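Local coordinates for protein GH18 chiitnase (Pseudoalteromonas aurantia, PDB 6K7Z) that probably hydrolyses internal beta-1,4 linkages of chitin as a family 18 endochitinase, at residues 29-34 against 72-77. Numbering follows the deposited sequence.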
loop_
_atom_site.group_PDB
_atom_site.type_symbol
_atom_site.label_atom_id
_atom_site.label_comp_id
_atom_site.label_asym_id
_atom_site.label_seq_id
_atom_site.Cartn_x
_atom_site.Cartn_y
_atom_site.Cartn_z
ATOM N N ALA A 29 0.938 6.675 6.784
ATOM C CA ALA A 29 2.292 6.664 6.233
ATOM C C ALA A 29 3.203 7.680 6.944
ATOM O O ALA A 29 2.870 8.858 6.962
ATOM C CB ALA A 29 2.226 6.982 4.737
ATOM N N PHE A 30 4.359 7.288 7.486
ATOM C CA PHE A 30 4.947 5.956 7.422
ATOM C C PHE A 30 5.584 5.568 8.750
ATOM O O PHE A 30 5.888 6.405 9.606
ATOM C CB PHE A 30 6.057 5.868 6.364
ATOM C CG PHE A 30 5.581 5.950 4.948
ATOM C CD1 PHE A 30 4.982 4.862 4.344
ATOM C CD2 PHE A 30 5.780 7.104 4.205
ATOM C CE1 PHE A 30 4.552 4.935 3.012
ATOM C CE2 PHE A 30 5.354 7.186 2.888
ATOM C CZ PHE A 30 4.746 6.098 2.292
ATOM N N LEU A 31 5.840 4.280 8.877
ATOM C CA LEU A 31 6.765 3.740 9.860
ATOM C C LEU A 31 7.936 3.172 9.074
ATOM O O LEU A 31 7.722 2.487 8.069
ATOM C CB LEU A 31 6.077 2.662 10.696
ATOM C CG LEU A 31 6.833 2.012 11.852
ATOM C CD1 LEU A 31 7.071 3.014 12.966
ATOM C CD2 LEU A 31 6.041 0.811 12.352
ATOM N N SER A 32 9.167 3.482 9.482
ATOM C CA SER A 32 10.308 3.018 8.696
ATOM C C SER A 32 11.545 2.900 9.579
ATOM O O SER A 32 11.530 3.244 10.758
ATOM C CB SER A 32 10.569 3.939 7.486
ATOM O OG SER A 32 10.944 5.248 7.875
ATOM N N SER A 33 12.622 2.384 8.990
ATOM C CA SER A 33 13.867 2.221 9.729
ATOM C C SER A 33 14.495 3.573 10.044
ATOM O O SER A 33 14.470 4.492 9.222
ATOM C CB SER A 33 14.857 1.386 8.918
ATOM O OG SER A 33 14.457 0.027 8.842
ATOM N N SER A 34 15.080 3.689 11.232
ATOM C CA SER A 34 15.941 4.833 11.500
ATOM C C SER A 34 17.252 4.667 10.743
ATOM O O SER A 34 17.682 3.549 10.452
ATOM C CB SER A 34 16.224 4.975 12.997
ATOM O OG SER A 34 17.198 4.044 13.427
ATOM N N VAL A 72 -7.720 0.719 9.601
ATOM C CA VAL A 72 -6.601 1.643 9.672
ATOM C C VAL A 72 -5.347 0.805 9.815
ATOM O O VAL A 72 -5.209 0.051 10.789
ATOM C CB VAL A 72 -6.734 2.620 10.848
ATOM C CG1 VAL A 72 -5.616 3.646 10.800
ATOM C CG2 VAL A 72 -8.106 3.295 10.838
ATOM N N LEU A 73 -4.441 0.935 8.854
ATOM C CA LEU A 73 -3.182 0.208 8.839
ATOM C C LEU A 73 -2.030 1.182 9.036
ATOM O O LEU A 73 -2.141 2.373 8.718
ATOM C CB LEU A 73 -2.963 -0.535 7.517
ATOM C CG LEU A 73 -4.119 -1.347 6.933
ATOM C CD1 LEU A 73 -3.622 -2.152 5.737
ATOM C CD2 LEU A 73 -4.734 -2.264 7.966
ATOM N N ILE A 74 -0.921 0.668 9.536
ATOM C CA ILE A 74 0.331 1.404 9.485
ATOM C C ILE A 74 1.074 0.950 8.238
ATOM O O ILE A 74 1.172 -0.254 7.959
ATOM C CB ILE A 74 1.163 1.203 10.771
ATOM C CG1 ILE A 74 2.410 2.088 10.745
ATOM C CG2 ILE A 74 1.526 -0.279 11.020
ATOM C CD1 ILE A 74 2.098 3.582 10.792
ATOM N N SER A 75 1.527 1.908 7.434
ATOM C CA SER A 75 2.305 1.584 6.251
ATOM C C SER A 75 3.781 1.605 6.623
ATOM O O SER A 75 4.301 2.631 7.082
ATOM C CB SER A 75 2.025 2.552 5.107
ATOM O OG SER A 75 2.666 2.102 3.931
ATOM N N PHE A 76 4.445 0.473 6.410
ATOM C CA PHE A 76 5.857 0.313 6.703
ATOM C C PHE A 76 6.657 0.442 5.417
ATOM O O PHE A 76 6.373 -0.250 4.429
ATOM C CB PHE A 76 6.128 -1.047 7.334
ATOM C CG PHE A 76 7.586 -1.349 7.474
ATOM C CD1 PHE A 76 8.364 -0.625 8.366
ATOM C CD2 PHE A 76 8.177 -2.333 6.702
ATOM C CE1 PHE A 76 9.715 -0.896 8.489
ATOM C CE2 PHE A 76 9.530 -2.619 6.826
ATOM C CZ PHE A 76 10.299 -1.896 7.718
ATOM N N GLY A 77 7.655 1.317 5.432
ATOM C CA GLY A 77 8.491 1.474 4.258
ATOM C C GLY A 77 8.372 2.850 3.636
ATOM O O GLY A 77 8.705 3.855 4.270
#
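The Phe30 ring turns one edge to Ser75: the backbone O of Ser75 lies in the ring plane, 3.6 Å from Phe30 CD1, and Ser75 OG sits near that plane, 3.5 Å from Phe30 CE1. One face of the ring is covered by its own neighbour, Ala29, whose CB stands 3.3 Å above the ring centre; the peptide bond joining the two residues is cis. With CG beside its backbone N (chi1 -70°), the Phe30 side chain also brings its root near Gly77 O. Were Phe30 replaced by an alanine, Ala29 CB would probably lose its aromatic cover and a gap would open beside the Ser75 hydroxyl. The Phe76 ring meets the other strand obliquely, Phe76 CD1 coming 3.2 Å from Leu31 O. That oxygen accepts the backbone hydrogen bond from Gly77 N (2.9 Å), while Leu31 N gives a nearly straight one to Ser75 O (2.9 Å, 172°). On the sheet face of Leu31 and Phe76, Leu31 CB packs on Ile74 CG1 at 3.7 Å, and Leu100 of helix 93-106 covers both Leu31 and Phe76. Gly77 has a backbone conformation in which a side-chain carbon would collide with the carbonyl oxygen of Phe76, so a residue without one suits the position. Ser75 OG, anti to its backbone N, is hydrogen-bonded to Asp113 OD2 on strand 111-115, and Asp115 touches Phe30 and Ser75. The contact joins the neighbouring parallel strands 25-33 and 71-77 of the family 18 TIM barrel. Ser75, Phe76 and Gly77 fit the first three positions of the family's SxGG signature, and Asp113 and Asp115 its DxxDxDxE motif, so the serine-aspartate bond probably forms part of the second shell behind the catalytic centre of a chitinase barrel.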